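Galactose mutarotase related enzyme (Lactobacillus acidophilus, PDB 3DCD) probably binds a carbohydrate and may act as an isomerase of the aldose 1-epimerase family, though its substrate is not established. Local coordinates at residues A[105-110]-A[130-135]. Residues are numbered along the deposited sequence; the frame is centred on the assembly and turned at random.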
ATOM      1  N   TYR A 105      -8.172  -8.810 -17.574  1.00 15.12           N
ATOM      2  CA  TYR A 105      -7.270  -7.682 -17.790  1.00 15.63           C
ATOM      3  C   TYR A 105      -6.480  -7.929 -19.092  1.00 16.22           C
ATOM      4  O   TYR A 105      -5.507  -8.699 -19.105  1.00 15.76           O
ATOM      5  CB  TYR A 105      -6.354  -7.518 -16.566  1.00 16.17           C
ATOM      6  CG  TYR A 105      -5.493  -6.267 -16.613  1.00 15.89           C
ATOM      7  CD1 TYR A 105      -6.066  -4.998 -16.499  1.00 15.35           C
ATOM      8  CD2 TYR A 105      -4.107  -6.361 -16.782  1.00 14.71           C
ATOM      9  CE1 TYR A 105      -5.278  -3.842 -16.562  1.00 15.58           C
ATOM     10  CE2 TYR A 105      -3.314  -5.212 -16.853  1.00 16.27           C
ATOM     11  CZ  TYR A 105      -3.907  -3.961 -16.739  1.00 16.03           C
ATOM     12  OH  TYR A 105      -3.130  -2.810 -16.810  1.00 16.73           O
ATOM     13  N   PRO A 106      -6.905  -7.287 -20.200  1.00 16.74           N
ATOM     14  CA  PRO A 106      -6.485  -7.707 -21.551  1.00 17.19           C
ATOM     15  C   PRO A 106      -5.140  -7.095 -21.937  1.00 17.53           C
ATOM     16  O   PRO A 106      -5.018  -6.454 -22.989  1.00 17.76           O
ATOM     17  CB  PRO A 106      -7.606  -7.160 -22.446  1.00 17.78           C
ATOM     18  CG  PRO A 106      -8.084  -5.940 -21.734  1.00 16.74           C
ATOM     19  CD  PRO A 106      -7.800  -6.113 -20.249  1.00 17.32           C
ATOM     20  N   PHE A 107      -4.157  -7.266 -21.057  1.00 17.11           N
ATOM     21  CA  PHE A 107      -2.823  -6.729 -21.270  1.00 17.26           C
ATOM     22  C   PHE A 107      -1.756  -7.744 -20.935  1.00 17.27           C
ATOM     23  O   PHE A 107      -1.927  -8.592 -20.041  1.00 17.55           O
ATOM     24  CB  PHE A 107      -2.613  -5.459 -20.443  1.00 17.06           C
ATOM     25  CG  PHE A 107      -3.531  -4.341 -20.828  1.00 17.43           C
ATOM     26  CD1 PHE A 107      -3.282  -3.583 -21.970  1.00 17.41           C
ATOM     27  CD2 PHE A 107      -4.668  -4.070 -20.070  1.00 17.57           C
ATOM     28  CE1 PHE A 107      -4.139  -2.553 -22.334  1.00 17.93           C
ATOM     29  CE2 PHE A 107      -5.530  -3.040 -20.431  1.00 18.50           C
ATOM     30  CZ  PHE A 107      -5.256  -2.271 -21.556  1.00 17.51           C
ATOM     31  N   LYS A 108      -0.654  -7.658 -21.674  1.00 16.60           N
ATOM     32  CA  LYS A 108       0.530  -8.438 -21.381  1.00 16.22           C
ATOM     33  C   LYS A 108       1.506  -7.532 -20.643  1.00 15.62           C
ATOM     34  O   LYS A 108       1.651  -6.364 -20.995  1.00 15.31           O
ATOM     35  CB  LYS A 108       1.148  -8.961 -22.675  1.00 16.43           C
ATOM     36  CG  LYS A 108       0.214  -9.862 -23.482  1.00 15.66           C
ATOM     37  CD  LYS A 108       0.908 -10.435 -24.727  1.00 17.95           C
ATOM     38  CE  LYS A 108       2.003 -11.462 -24.389  1.00 21.19           C
ATOM     39  NZ  LYS A 108       1.557 -12.615 -23.539  1.00 22.07           N
ATOM     40  N   PHE A 109       2.168  -8.059 -19.616  1.00 15.41           N
ATOM     41  CA  PHE A 109       3.031  -7.221 -18.781  1.00 15.43           C
ATOM     42  C   PHE A 109       4.088  -8.049 -18.073  1.00 15.61           C
ATOM     43  O   PHE A 109       3.982  -9.278 -17.990  1.00 14.89           O
ATOM     44  CB  PHE A 109       2.187  -6.476 -17.728  1.00 16.35           C
ATOM     45  CG  PHE A 109       1.422  -7.407 -16.802  1.00 17.16           C
ATOM     46  CD1 PHE A 109       0.109  -7.773 -17.091  1.00 18.76           C
ATOM     47  CD2 PHE A 109       2.029  -7.943 -15.667  1.00 16.79           C
ATOM     48  CE1 PHE A 109      -0.588  -8.655 -16.259  1.00 17.02           C
ATOM     49  CE2 PHE A 109       1.342  -8.826 -14.832  1.00 15.43           C
ATOM     50  CZ  PHE A 109       0.030  -9.176 -15.129  1.00 17.01           C
ATOM     51  N   GLU A 110       5.093  -7.351 -17.544  1.00 15.46           N
ATOM     52  CA  GLU A 110       5.977  -7.884 -16.517  1.00 15.89           C
ATOM     53  C   GLU A 110       5.838  -6.951 -15.317  1.00 15.23           C
ATOM     54  O   GLU A 110       6.106  -5.760 -15.433  1.00 15.48           O
ATOM     55  CB  GLU A 110       7.434  -7.920 -17.001  1.00 15.81           C
ATOM     56  CG  GLU A 110       7.703  -8.897 -18.148  1.00 17.04           C
ATOM     57  CD  GLU A 110       9.167  -8.910 -18.602  1.00 17.22           C
ATOM     58  OE1 GLU A 110       9.961  -8.041 -18.164  1.00 19.17           O
ATOM     59  OE2 GLU A 110       9.516  -9.792 -19.397  1.00 20.40           O
ATOM     60  N   ASN A 130       5.161  -2.775 -20.025  1.00 16.30           N
ATOM     61  CA  ASN A 130       4.077  -3.100 -20.942  1.00 16.48           C
ATOM     62  C   ASN A 130       4.608  -3.942 -22.097  1.00 17.01           C
ATOM     63  O   ASN A 130       5.499  -3.489 -22.831  1.00 16.82           O
ATOM     64  CB  ASN A 130       3.424  -1.818 -21.449  1.00 16.58           C
ATOM     65  CG  ASN A 130       2.274  -2.087 -22.410  1.00 17.03           C
ATOM     66  OD1 ASN A 130       1.789  -3.213 -22.514  1.00 16.18           O
ATOM     67  ND2 ASN A 130       1.830  -1.040 -23.116  1.00 16.01           N
ATOM     68  N   LYS A 131       4.081  -5.165 -22.217  1.00 16.67           N
ATOM     69  CA  LYS A 131       4.447  -6.133 -23.254  1.00 18.06           C
ATOM     70  C   LYS A 131       3.345  -6.285 -24.305  1.00 18.21           C
ATOM     71  O   LYS A 131       3.383  -7.186 -25.128  1.00 17.61           O
ATOM     72  CB  LYS A 131       4.717  -7.499 -22.613  1.00 18.14           C
ATOM     73  CG  LYS A 131       5.961  -7.541 -21.731  1.00 19.99           C
ATOM     74  CD  LYS A 131       7.212  -7.193 -22.533  1.00 23.54           C
ATOM     75  CE  LYS A 131       8.470  -7.364 -21.695  1.00 25.57           C
ATOM     76  NZ  LYS A 131       9.711  -7.217 -22.520  1.00 27.71           N
ATOM     77  N   SER A 132       2.348  -5.406 -24.231  1.00 19.38           N
ATOM     78  CA  SER A 132       1.219  -5.398 -25.155  1.00 20.25           C
ATOM     79  C   SER A 132       1.567  -4.572 -26.395  1.00 21.20           C
ATOM     80  O   SER A 132       2.511  -3.781 -26.366  1.00 20.89           O
ATOM     81  CB  SER A 132      -0.003  -4.774 -24.474  1.00 20.01           C
ATOM     82  OG  SER A 132      -0.237  -5.346 -23.202  1.00 19.93           O
ATOM     83  N   ASP A 133       0.795  -4.740 -27.467  1.00 22.53           N
ATOM     84  CA  ASP A 133       0.975  -3.899 -28.651  1.00 23.86           C
ATOM     85  C   ASP A 133       0.201  -2.581 -28.577  1.00 24.07           C
ATOM     86  O   ASP A 133       0.284  -1.759 -29.496  1.00 24.12           O
ATOM     87  CB  ASP A 133       0.704  -4.666 -29.957  1.00 24.71           C
ATOM     88  CG  ASP A 133      -0.644  -5.389 -29.970  1.00 26.28           C
ATOM     89  OD1 ASP A 133      -1.519  -5.102 -29.119  1.00 28.72           O
ATOM     90  OD2 ASP A 133      -0.819  -6.261 -30.851  1.00 29.29           O
ATOM     91  N   GLU A 134      -0.533  -2.375 -27.482  1.00 24.10           N
ATOM     92  CA  GLU A 134      -1.208  -1.096 -27.230  1.00 24.36           C
ATOM     93  C   GLU A 134      -0.851  -0.522 -25.864  1.00 23.36           C
ATOM     94  O   GLU A 134      -0.292  -1.215 -25.024  1.00 22.53           O
ATOM     95  CB  GLU A 134      -2.734  -1.230 -27.348  1.00 25.19           C
ATOM     96  CG  GLU A 134      -3.258  -1.712 -28.722  1.00 28.34           C
ATOM     97  CD  GLU A 134      -3.128  -0.669 -29.849  1.00 33.51           C
ATOM     98  OE1 GLU A 134      -3.175   0.555 -29.581  1.00 34.56           O
ATOM     99  OE2 GLU A 134      -2.993  -1.085 -31.028  1.00 37.12           O
ATOM    100  N   THR A 135      -1.195   0.744 -25.650  1.00 22.91           N
ATOM    101  CA  THR A 135      -0.940   1.418 -24.373  1.00 22.53           C
ATOM    102  C   THR A 135      -1.668   0.687 -23.237  1.00 22.41           C
ATOM    103  O   THR A 135      -2.862   0.408 -23.331  1.00 22.05           O
ATOM    104  CB  THR A 135      -1.336   2.905 -24.456  1.00 22.45           C
ATOM    105  OG1 THR A 135      -0.454   3.552 -25.381  1.00 23.37           O
ATOM    106  CG2 THR A 135      -1.208   3.600 -23.116  1.00 21.19           C
TER
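The hydroxyl of Ser132 meets the backbone of Lys108: its OG accepts a hydrogen bond from Lys108 N at 2.8 Å. One peptide further on, Lys108 O takes the N-H of Lys131 at 3.0 Å, so Lys108 is gripped by main chain and side chain at once. The same OG lies at the edge of the Phe107 ring, 3.7 Å from Phe107 CD1, and Phe107 CE1 reaches Thr135 O at 3.4 Å; the ring, packed against Tyr63 and Leu268, touches the loop at Ser132 and again at Thr135. Asn130 shapes this loop from within. Its chi1 of -180° swings the amide away from the backbone N, and the two ends of the amide bond to different parts of the loop: OD1 accepts from Ser132 N at 2.8 Å, closing an Asx turn, while ND2 gives Glu134 O an almost straight bond (175°) in the amide plane and also reaches Leu277 O. Replaced by an alanine, this side chain would give up these bonds, and Ser132 N and Glu134 O would probably be left without their mates, freeing the loop and the serine hydroxyl to shift from Lys108. The solvent side is looser. Lys131, bent at chi2, leads its aliphatic chain past the Phe109 backbone and crosses Glu110 obliquely, meeting it through carbon, CE to OE2 at 3.5 Å; NZ stays 4.1 Å from Glu110 OE2, beyond a salt bridge. Glu110 pairs instead with Arg112, and Lys108 NZ with Asp97. Phe109 and Asn130 form a non-hydrogen-bonded antiparallel pair where strand 109-118 begins beside the end of strand 121-130, the open end of a beta hairpin in the large antiparallel sheet of this galactose mutarotase-like fold, with an Asx turn leading the chain out of the second strand.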